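Local coordinates for C381 turret protein (Sulfolobus turreted icosahedral virus, PDB 4IND), which forms the turrets of this archaeal virus, probably as a pentamer whose chains each fold into three jelly-roll domains, at residues Gly167-Arg172 with Phe253-Glu258; Ile180-Ser185 with Phe197-Ile202; Val228-Thr233 with Glu237-Ser242. All blocks are in the same frame, centred on the assembly; numbering follows the deposited sequence.

Interaction 1 (Gly167-Arg172 with Phe253-Glu258). With 2HP (dihydrogenphosphate ion), chain Y; 2HP (dihydrogenphosphate ion), chain U.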
loop_
_atom_site.group_PDB
_atom_site.type_symbol
_atom_site.label_atom_id
_atom_site.label_comp_id
_atom_site.label_asym_id
_atom_site.label_seq_id
_atom_site.Cartn_x
_atom_site.Cartn_y
_atom_site.Cartn_z
ATOM N N GLY A 167 -16.221 22.164 25.305
ATOM C CA GLY A 167 -16.304 21.906 23.879
ATOM C C GLY A 167 -15.788 20.504 23.581
ATOM O O GLY A 167 -15.005 19.929 24.354
ATOM N N TYR A 168 -16.220 19.960 22.451
ATOM C CA TYR A 168 -15.820 18.625 22.037
ATOM C C TYR A 168 -15.559 18.617 20.559
ATOM O O TYR A 168 -16.215 19.328 19.806
ATOM C CB TYR A 168 -16.953 17.623 22.310
ATOM C CG TYR A 168 -17.325 17.476 23.761
ATOM C CD1 TYR A 168 -16.578 16.688 24.614
ATOM C CD2 TYR A 168 -18.437 18.133 24.275
ATOM C CE1 TYR A 168 -16.919 16.559 25.946
ATOM C CE2 TYR A 168 -18.790 18.008 25.598
ATOM C CZ TYR A 168 -18.023 17.222 26.430
ATOM O OH TYR A 168 -18.368 17.092 27.749
ATOM N N ILE A 169 -14.608 17.788 20.142
ATOM C CA ILE A 169 -14.451 17.467 18.732
ATOM C C ILE A 169 -14.281 15.949 18.676
ATOM O O ILE A 169 -13.495 15.394 19.416
ATOM C CB ILE A 169 -13.224 18.155 18.123
ATOM C CG1 ILE A 169 -13.300 19.666 18.351
ATOM C CG2 ILE A 169 -13.121 17.844 16.622
ATOM C CD1 ILE A 169 -12.111 20.448 17.806
ATOM N N SER A 170 -15.064 15.272 17.843
ATOM C CA SER A 170 -14.873 13.831 17.667
ATOM C C SER A 170 -14.571 13.531 16.210
ATOM O O SER A 170 -15.010 14.256 15.324
ATOM C CB SER A 170 -16.135 13.065 18.073
ATOM O OG SER A 170 -16.412 13.242 19.442
ATOM N N PHE A 171 -13.852 12.440 15.961
ATOM C CA PHE A 171 -13.623 11.989 14.591
ATOM C C PHE A 171 -13.251 10.509 14.592
ATOM O O PHE A 171 -12.831 9.979 15.611
ATOM C CB PHE A 171 -12.562 12.858 13.891
ATOM C CG PHE A 171 -11.387 13.214 14.756
ATOM C CD1 PHE A 171 -10.291 12.368 14.857
ATOM C CD2 PHE A 171 -11.368 14.405 15.457
ATOM C CE1 PHE A 171 -9.202 12.696 15.655
ATOM C CE2 PHE A 171 -10.280 14.744 16.257
ATOM C CZ PHE A 171 -9.193 13.888 16.358
ATOM N N ARG A 172 -13.443 9.842 13.462
ATOM C CA ARG A 172 -13.098 8.425 13.333
ATOM C C ARG A 172 -11.766 8.325 12.624
ATOM O O ARG A 172 -11.560 8.979 11.607
ATOM C CB ARG A 172 -14.155 7.677 12.496
ATOM C CG ARG A 172 -13.837 6.207 12.319
ATOM C CD ARG A 172 -14.365 5.594 11.024
ATOM N NE ARG A 172 -13.652 6.078 9.841
ATOM C CZ ARG A 172 -13.965 5.703 8.599
ATOM N NH1 ARG A 172 -14.980 4.862 8.392
ATOM N NH2 ARG A 172 -13.292 6.173 7.555
ATOM N N PHE A 253 -9.142 30.387 25.232
ATOM C CA PHE A 253 -8.150 29.867 24.299
ATOM C C PHE A 253 -8.652 30.038 22.876
ATOM O O PHE A 253 -9.872 30.041 22.613
ATOM C CB PHE A 253 -7.900 28.356 24.534
ATOM C CG PHE A 253 -6.891 28.053 25.622
ATOM C CD1 PHE A 253 -5.653 27.507 25.302
ATOM C CD2 PHE A 253 -7.196 28.266 26.953
ATOM C CE1 PHE A 253 -4.726 27.200 26.303
ATOM C CE2 PHE A 253 -6.273 27.969 27.955
ATOM C CZ PHE A 253 -5.038 27.434 27.624
ATOM N N THR A 254 -7.709 30.170 21.951
ATOM C CA THR A 254 -7.989 30.010 20.530
ATOM C C THR A 254 -7.024 28.947 20.042
ATOM O O THR A 254 -5.852 28.980 20.387
ATOM C CB THR A 254 -7.743 31.300 19.758
ATOM O OG1 THR A 254 -8.511 32.355 20.338
ATOM C CG2 THR A 254 -8.156 31.129 18.298
ATOM N N PHE A 255 -7.503 27.972 19.271
ATOM C CA PHE A 255 -6.614 26.894 18.869
ATOM C C PHE A 255 -6.940 26.370 17.476
ATOM O O PHE A 255 -8.029 26.611 16.934
ATOM C CB PHE A 255 -6.619 25.769 19.917
ATOM C CG PHE A 255 -7.934 25.027 20.010
ATOM C CD1 PHE A 255 -8.134 23.848 19.310
ATOM C CD2 PHE A 255 -8.960 25.511 20.812
ATOM C CE1 PHE A 255 -9.353 23.160 19.403
ATOM C CE2 PHE A 255 -10.172 24.843 20.914
ATOM C CZ PHE A 255 -10.374 23.664 20.201
ATOM N N GLY A 256 -5.982 25.656 16.907
ATOM C CA GLY A 256 -6.126 25.033 15.615
ATOM C C GLY A 256 -6.118 23.534 15.827
ATOM O O GLY A 256 -5.971 23.064 16.957
ATOM N N LEU A 257 -6.306 22.775 14.750
ATOM C CA LEU A 257 -6.323 21.324 14.862
ATOM C C LEU A 257 -5.748 20.706 13.618
ATOM O O LEU A 257 -6.222 20.945 12.506
ATOM C CB LEU A 257 -7.756 20.816 15.059
ATOM C CG LEU A 257 -7.889 19.284 15.053
ATOM C CD1 LEU A 257 -7.201 18.696 16.266
ATOM C CD2 LEU A 257 -9.384 18.875 15.024
ATOM N N GLU A 258 -4.739 19.879 13.822
ATOM C CA GLU A 258 -4.073 19.192 12.730
ATOM C C GLU A 258 -4.050 17.722 13.134
ATOM O O GLU A 258 -3.572 17.360 14.218
ATOM C CB GLU A 258 -2.673 19.823 12.574
ATOM C CG GLU A 258 -1.747 19.277 11.499
ATOM C CD GLU A 258 -0.425 20.063 11.468
ATOM O OE1 GLU A 258 -0.489 21.292 11.232
ATOM O OE2 GLU A 258 0.664 19.464 11.706
HETATM P P 2HP Y . 3.289 21.621 9.775
HETATM O O1 2HP Y . 4.686 21.505 10.457
HETATM O O2 2HP Y . 3.051 20.484 8.831
HETATM O O3 2HP Y . 3.233 22.801 8.868
HETATM O O4 2HP Y . 2.193 21.676 10.876
HETATM P P 2HP U . -11.560 9.098 5.630
HETATM O O1 2HP U . -11.042 8.353 6.834
HETATM O O2 2HP U . -12.983 8.634 5.605
HETATM O O3 2HP U . -10.766 8.633 4.369
HETATM O O4 2HP U . -11.555 10.652 5.786
#

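Interaction 2 (Ile180-Ser185 with Phe197-Ile202). With 2HP (dihydrogenphosphate ion), chain Y.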
loop_
_atom_site.group_PDB
_atom_site.type_symbol
_atom_site.label_atom_id
_atom_site.label_comp_id
_atom_site.label_asym_id
_atom_site.label_seq_id
_atom_site.Cartn_x
_atom_site.Cartn_y
_atom_site.Cartn_z
ATOM N N ILE A 180 -1.667 14.339 16.520
ATOM C CA ILE A 180 -2.690 15.361 16.690
ATOM C C ILE A 180 -1.980 16.586 17.247
ATOM O O ILE A 180 -1.431 16.545 18.348
ATOM C CB ILE A 180 -3.758 14.910 17.663
ATOM C CG1 ILE A 180 -4.494 13.698 17.091
ATOM C CG2 ILE A 180 -4.734 16.051 17.935
ATOM C CD1 ILE A 180 -5.436 13.037 18.092
ATOM N N LYS A 181 -1.947 17.649 16.452
ATOM C CA LYS A 181 -1.227 18.853 16.807
ATOM C C LYS A 181 -2.240 19.975 17.002
ATOM O O LYS A 181 -3.132 20.192 16.164
ATOM C CB LYS A 181 -0.204 19.222 15.719
ATOM C CG LYS A 181 0.699 20.397 16.091
ATOM C CD LYS A 181 1.554 20.860 14.908
ATOM C CE LYS A 181 2.512 19.759 14.436
ATOM N NZ LYS A 181 3.416 20.271 13.348
ATOM N N MET A 182 -2.120 20.687 18.115
ATOM C CA MET A 182 -3.012 21.802 18.366
ATOM C C MET A 182 -2.254 23.050 18.806
ATOM O O MET A 182 -1.941 23.216 19.983
ATOM C CB MET A 182 -4.083 21.390 19.382
ATOM C CG MET A 182 -4.849 20.155 18.941
ATOM S SD MET A 182 -5.718 19.300 20.261
ATOM C CE MET A 182 -6.650 20.657 20.971
ATOM N N PRO A 183 -1.937 23.926 17.840
ATOM C CA PRO A 183 -1.348 25.225 18.153
ATOM C C PRO A 183 -2.418 25.981 18.907
ATOM O O PRO A 183 -3.590 25.863 18.525
ATOM C CB PRO A 183 -1.155 25.872 16.774
ATOM C CG PRO A 183 -1.304 24.760 15.766
ATOM C CD PRO A 183 -2.219 23.756 16.398
ATOM N N TYR A 184 -2.055 26.704 19.959
ATOM C CA TYR A 184 -3.040 27.446 20.732
ATOM C C TYR A 184 -2.478 28.777 21.186
ATOM O O TYR A 184 -1.272 28.960 21.212
ATOM C CB TYR A 184 -3.474 26.642 21.960
ATOM C CG TYR A 184 -2.346 26.359 22.919
ATOM C CD1 TYR A 184 -1.930 27.328 23.839
ATOM C CD2 TYR A 184 -1.669 25.136 22.903
ATOM C CE1 TYR A 184 -0.891 27.085 24.718
ATOM C CE2 TYR A 184 -0.617 24.897 23.797
ATOM C CZ TYR A 184 -0.244 25.878 24.690
ATOM O OH TYR A 184 0.790 25.653 25.563
ATOM N N SER A 185 -3.386 29.703 21.503
ATOM C CA SER A 185 -3.052 30.934 22.218
ATOM C C SER A 185 -4.060 31.077 23.342
ATOM O O SER A 185 -5.225 30.677 23.194
ATOM C CB SER A 185 -3.145 32.161 21.312
ATOM O OG SER A 185 -2.212 32.109 20.251
ATOM N N PHE A 197 -1.831 23.082 34.325
ATOM C CA PHE A 197 -3.143 23.413 33.794
ATOM C C PHE A 197 -3.582 22.397 32.754
ATOM O O PHE A 197 -2.982 22.299 31.677
ATOM C CB PHE A 197 -3.056 24.790 33.141
ATOM C CG PHE A 197 -4.358 25.300 32.604
ATOM C CD1 PHE A 197 -5.172 26.118 33.381
ATOM C CD2 PHE A 197 -4.753 24.995 31.320
ATOM C CE1 PHE A 197 -6.368 26.605 32.886
ATOM C CE2 PHE A 197 -5.955 25.479 30.813
ATOM C CZ PHE A 197 -6.763 26.287 31.599
ATOM N N GLN A 198 -4.628 21.634 33.051
ATOM C CA GLN A 198 -5.129 20.712 32.045
ATOM C C GLN A 198 -6.107 21.451 31.140
ATOM O O GLN A 198 -7.158 21.897 31.583
ATOM C CB GLN A 198 -5.777 19.463 32.657
ATOM C CG GLN A 198 -6.332 18.523 31.579
ATOM C CD GLN A 198 -6.935 17.247 32.134
ATOM O OE1 GLN A 198 -8.056 16.898 31.828
ATOM N NE2 GLN A 198 -6.189 16.546 32.934
ATOM N N PHE A 199 -5.732 21.601 29.876
ATOM C CA PHE A 199 -6.584 22.250 28.888
ATOM C C PHE A 199 -7.711 21.310 28.469
ATOM O O PHE A 199 -8.872 21.713 28.294
ATOM C CB PHE A 199 -5.721 22.640 27.675
ATOM C CG PHE A 199 -6.513 23.038 26.462
ATOM C CD1 PHE A 199 -7.160 24.265 26.397
ATOM C CD2 PHE A 199 -6.594 22.189 25.376
ATOM C CE1 PHE A 199 -7.899 24.630 25.270
ATOM C CE2 PHE A 199 -7.323 22.540 24.244
ATOM C CZ PHE A 199 -7.981 23.766 24.192
ATOM N N GLY A 200 -7.369 20.044 28.298
ATOM C CA GLY A 200 -8.337 19.085 27.772
ATOM C C GLY A 200 -7.759 17.689 27.726
ATOM O O GLY A 200 -6.693 17.448 28.287
ATOM N N THR A 201 -8.456 16.781 27.049
ATOM C CA THR A 201 -8.006 15.402 26.917
ATOM C C THR A 201 -8.326 14.902 25.529
ATOM O O THR A 201 -9.298 15.342 24.899
ATOM C CB THR A 201 -8.716 14.464 27.906
ATOM O OG1 THR A 201 -10.125 14.494 27.647
ATOM C CG2 THR A 201 -8.457 14.887 29.333
ATOM N N ILE A 202 -7.498 13.983 25.059
ATOM C CA ILE A 202 -7.803 13.233 23.860
ATOM C C ILE A 202 -7.989 11.782 24.280
ATOM O O ILE A 202 -7.177 11.237 25.016
ATOM C CB ILE A 202 -6.686 13.369 22.831
ATOM C CG1 ILE A 202 -6.699 14.792 22.273
ATOM C CG2 ILE A 202 -6.880 12.365 21.686
ATOM C CD1 ILE A 202 -5.458 15.154 21.520
HETATM P P 2HP Y . 3.289 21.621 9.775
HETATM O O1 2HP Y . 4.686 21.505 10.457
HETATM O O2 2HP Y . 3.051 20.484 8.831
HETATM O O3 2HP Y . 3.233 22.801 8.868
HETATM O O4 2HP Y . 2.193 21.676 10.876
#

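Interaction 3 (Val228-Thr233 with Glu237-Ser242). With 2HP (dihydrogenphosphate ion), chain V; 2HP (dihydrogenphosphate ion), chain B.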
loop_
_atom_site.group_PDB
_atom_site.type_symbol
_atom_site.label_atom_id
_atom_site.label_comp_id
_atom_site.label_asym_id
_atom_site.label_seq_id
_atom_site.Cartn_x
_atom_site.Cartn_y
_atom_site.Cartn_z
ATOM N N VAL A 228 0.479 15.335 20.430
ATOM C CA VAL A 228 0.412 13.984 20.976
ATOM C C VAL A 228 0.168 12.985 19.847
ATOM O O VAL A 228 -0.092 13.380 18.726
ATOM C CB VAL A 228 -0.679 13.859 22.052
ATOM C CG1 VAL A 228 -0.385 14.803 23.200
ATOM C CG2 VAL A 228 -2.045 14.156 21.454
ATOM N N TYR A 229 0.292 11.697 20.142
ATOM C CA TYR A 229 0.192 10.698 19.096
ATOM C C TYR A 229 -0.718 9.574 19.561
ATOM O O TYR A 229 -0.696 9.207 20.728
ATOM C CB TYR A 229 1.590 10.143 18.773
ATOM C CG TYR A 229 2.624 11.180 18.398
ATOM C CD1 TYR A 229 2.816 11.561 17.080
ATOM C CD2 TYR A 229 3.430 11.760 19.360
ATOM C CE1 TYR A 229 3.795 12.501 16.732
ATOM C CE2 TYR A 229 4.396 12.705 19.022
ATOM C CZ TYR A 229 4.560 13.073 17.705
ATOM O OH TYR A 229 5.505 14.001 17.350
ATOM N N LEU A 230 -1.502 9.018 18.644
ATOM C CA LEU A 230 -2.365 7.884 18.946
ATOM C C LEU A 230 -2.015 6.743 18.039
ATOM O O LEU A 230 -1.969 6.920 16.821
ATOM C CB LEU A 230 -3.837 8.233 18.650
ATOM C CG LEU A 230 -4.520 9.276 19.499
ATOM C CD1 LEU A 230 -5.980 9.443 19.017
ATOM C CD2 LEU A 230 -4.483 8.803 20.918
ATOM N N LYS A 231 -1.791 5.570 18.616
ATOM C CA LYS A 231 -1.705 4.379 17.786
ATOM C C LYS A 231 -3.081 3.732 17.665
ATOM O O LYS A 231 -3.601 3.150 18.619
ATOM C CB LYS A 231 -0.693 3.379 18.326
ATOM C CG LYS A 231 -0.621 2.129 17.431
ATOM C CD LYS A 231 0.403 1.102 17.893
ATOM C CE LYS A 231 0.448 -0.022 16.866
ATOM N NZ LYS A 231 1.405 -1.090 17.217
ATOM N N ILE A 232 -3.694 3.865 16.499
ATOM C CA ILE A 232 -4.999 3.253 16.281
ATOM C C ILE A 232 -4.777 1.859 15.709
ATOM O O ILE A 232 -4.456 1.711 14.538
ATOM C CB ILE A 232 -5.848 4.084 15.312
ATOM C CG1 ILE A 232 -5.978 5.529 15.830
ATOM C CG2 ILE A 232 -7.236 3.431 15.104
ATOM C CD1 ILE A 232 -6.775 5.632 17.152
ATOM N N THR A 233 -4.905 0.847 16.552
ATOM C CA THR A 233 -4.820 -0.541 16.092
ATOM C C THR A 233 -5.905 -0.768 15.044
ATOM O O THR A 233 -5.689 -1.440 14.035
ATOM C CB THR A 233 -5.043 -1.497 17.250
ATOM O OG1 THR A 233 -3.974 -1.349 18.185
ATOM C CG2 THR A 233 -5.105 -2.949 16.766
ATOM N N GLU A 237 -11.836 3.153 16.913
ATOM C CA GLU A 237 -11.502 4.146 15.904
ATOM C C GLU A 237 -12.055 5.520 16.224
ATOM O O GLU A 237 -11.638 6.497 15.627
ATOM C CB GLU A 237 -11.985 3.684 14.519
ATOM C CG GLU A 237 -11.383 2.340 14.124
ATOM C CD GLU A 237 -11.656 1.922 12.683
ATOM O OE1 GLU A 237 -12.250 2.707 11.921
ATOM O OE2 GLU A 237 -11.287 0.775 12.321
ATOM N N ASP A 238 -13.010 5.589 17.141
ATOM C CA ASP A 238 -13.624 6.881 17.436
ATOM C C ASP A 238 -12.823 7.643 18.490
ATOM O O ASP A 238 -12.625 7.189 19.618
ATOM C CB ASP A 238 -15.102 6.730 17.807
ATOM C CG ASP A 238 -15.988 6.403 16.584
ATOM O OD1 ASP A 238 -16.134 7.255 15.673
ATOM O OD2 ASP A 238 -16.538 5.291 16.533
ATOM N N VAL A 239 -12.319 8.789 18.079
ATOM C CA VAL A 239 -11.455 9.608 18.937
ATOM C C VAL A 239 -12.266 10.799 19.439
ATOM O O VAL A 239 -13.045 11.389 18.685
ATOM C CB VAL A 239 -10.228 10.080 18.166
ATOM C CG1 VAL A 239 -9.343 10.984 19.036
ATOM C CG2 VAL A 239 -9.438 8.876 17.652
ATOM N N LYS A 240 -12.091 11.146 20.709
ATOM C CA LYS A 240 -12.816 12.289 21.280
ATOM C C LYS A 240 -11.876 13.290 21.942
ATOM O O LYS A 240 -11.082 12.930 22.813
ATOM C CB LYS A 240 -13.839 11.782 22.283
ATOM C CG LYS A 240 -14.708 12.863 22.878
ATOM C CD LYS A 240 -15.713 12.241 23.829
ATOM C CE LYS A 240 -16.496 13.292 24.577
ATOM N NZ LYS A 240 -17.403 12.669 25.588
ATOM N N PHE A 241 -11.957 14.546 21.513
ATOM C CA PHE A 241 -11.205 15.618 22.156
ATOM C C PHE A 241 -12.189 16.410 23.014
ATOM O O PHE A 241 -13.274 16.748 22.552
ATOM C CB PHE A 241 -10.568 16.517 21.107
ATOM C CG PHE A 241 -10.209 17.877 21.627
ATOM C CD1 PHE A 241 -9.190 18.031 22.551
ATOM C CD2 PHE A 241 -10.905 19.002 21.201
ATOM C CE1 PHE A 241 -8.857 19.281 23.042
ATOM C CE2 PHE A 241 -10.579 20.263 21.675
ATOM C CZ PHE A 241 -9.551 20.404 22.613
ATOM N N SER A 242 -11.828 16.667 24.266
ATOM C CA SER A 242 -12.692 17.416 25.177
ATOM C C SER A 242 -11.908 18.545 25.797
ATOM O O SER A 242 -10.784 18.335 26.265
ATOM C CB SER A 242 -13.199 16.530 26.319
ATOM O OG SER A 242 -13.590 15.254 25.857
HETATM P P 2HP V . -15.240 2.495 18.221
HETATM O O1 2HP V . -14.362 3.053 19.380
HETATM O O2 2HP V . -14.511 2.539 16.916
HETATM O O3 2HP V . -16.351 3.449 17.957
HETATM O O4 2HP V . -15.834 1.088 18.501
HETATM P P 2HP B . 4.880 -0.227 17.432
HETATM O O1 2HP B . 6.056 0.070 18.313
HETATM O O2 2HP B . 4.141 1.081 17.408
HETATM O O3 2HP B . 4.029 -1.379 18.068
HETATM O O4 2HP B . 5.321 -0.561 15.978
#

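Interaction 1 (Gly167-Arg172 with Phe253-Glu258)
Ile169 meets Phe255 and Leu257 across the interior of a jelly-roll sandwich, the second of the chain's three domains. Strand 168-172 belongs to one sheet and 253-258 to the other; the two segments run nearly parallel, 7° apart with axes 11.4 Å from each other, and side chains alone bridge the gap.

Ile169 divides its branches between two partners: CD1 arrives at the edge of the Phe255 ring, 4.2 Å from CE1 and near the ring plane, while CG2 meets Leu257 CD2 tip to tip. Phe255 has its CG between the backbone N and the carbonyl carbon (chi1 68°), which stands the ring up from its strand to receive that methyl. Leu257 CD2 also lies 4.4 Å from Phe171 CE2, so one methyl touches both Ile169 and Phe171.

The polar ends lie away from this core. Glu258 approaches one dihydrogenphosphate, which Arg154 and Lys181 also bind together with the backbone N of Glu237 of a neighbouring subunit. Arg172, whose NH1 makes a salt bridge with Glu125, bends partway along its chain and gives a second dihydrogenphosphate an in-plane bond, NH2 to O1, of 3.2 Å and 150°.

Interaction 2 (Ile180-Ser185 with Phe197-Ile202)
The ring of Phe199 takes the end of Met182 at its edge: CE comes in near the ring plane and stops 3.8 Å from CE2, the two side chains crossing obliquely. Met182 was modelled in two conformers, and its contacts, which hold for one of them, are less certain than the rest. Phe226 and Phe253 also meet the Phe199 ring, their planes inclined to it by about 25° and 45°, so the residue sits in an aromatic cluster within the core.

Next along the same interface the contact becomes purely aliphatic. Ile180 and Ile202 reach for each other tip to tip. Ile202 CD1 lies 3.8 Å from Ile180 CG2 and 4.0 Å from Ile180 CD1, and Ile202 CG2 closes on Ile180 CD1 at 3.9 Å. In both isoleucines CG1 anti to the carbonyl carbon and an extended second torsion carry CD1 toward the other strand.

These are the facing sheets of a jelly-roll sandwich. Strand 180-185 lies in one and 197-202 in the other, running nearly antiparallel at 167° with axes 10.9 Å apart, too far for backbone pairing. In the conformer described, Met182 would link the two patches, its SD lying 4.3 Å from Ile202 CD1.

Lys181 points the other way, out of the sandwich. Its NZ donates to O4 of a bound dihydrogenphosphate at 3.1 Å. A neighbouring subunit supplies further partners: Asp235 O accepts a hydrogen bond from NZ, and the ring of Tyr236 makes a cation-pi contact with the lysine.

Interaction 3 (Val228-Thr233 with Glu237-Ser242)
Strand 228-232 and strand 238-242 lie in opposite layers of the domain's beta sandwich, and the chain passes from one to the other through a short turn of five residues. The segments converge toward that connection: the CA atoms of Leu230 and Val239 are 9.3 Å apart, those of Ile232 and Glu237 only 6.6 Å. No hydrogen bond joins the segments.

Leu230 and Val239 fill the wider part, meeting tip to tip. With CG1 of Val239 anti to the backbone N (chi1 178°), both its methyls face the leucine: Leu230 CD1 is 3.7 Å from CG1 and 3.8 Å from CG2. Ile232 CD1 adds a looser contact with Val239 CG2 at 4.2 Å. Where the gap narrows, Ile232 CG2 lies against Glu237 CG, the aliphatic part of that acid.

Dihydrogenphosphate ions bind at the periphery. Glu237 N gives a nearly straight bond (167°) of 2.7 Å to O2 of one ion, and Asp238 N adds a weak one to the same oxygen. Lys181 and Arg154 of a neighbouring subunit hold this ion too, and that Arg154 makes a salt bridge with Asp238. On the opposite side of its strand from Leu230, the extended Lys231 hydrogen-bonds through NZ to O3 of a second ion at 2.8 Å; His296 also binds that ion.

Strand 221-232 pairs with 176-187 through backbone bonds such as Leu230 with Tyr178, while strand 238-243 lies between 168-172 and 194-203; from the last of these, Ile202 touches both Leu230 and Val239.

In the fold
All three contacts are buried and join the same two sheets of the second jelly roll, each using a different pair of strands. Those strands are neighbours in both sheets, so backbone bonding ties the interactions together laterally. Their chemistry shifts along the core: aliphatic groups against two phenylalanines in interaction 1, paired isoleucines and a methionine beside an aromatic cluster in interaction 2, purely aliphatic contacts near the connection in interaction 3. Charged residues lie outside this core. Glu258 of interaction 1 and Lys181 of interaction 2 approach one ion, and interaction 3 supplies the Glu237 side of such a site between subunits.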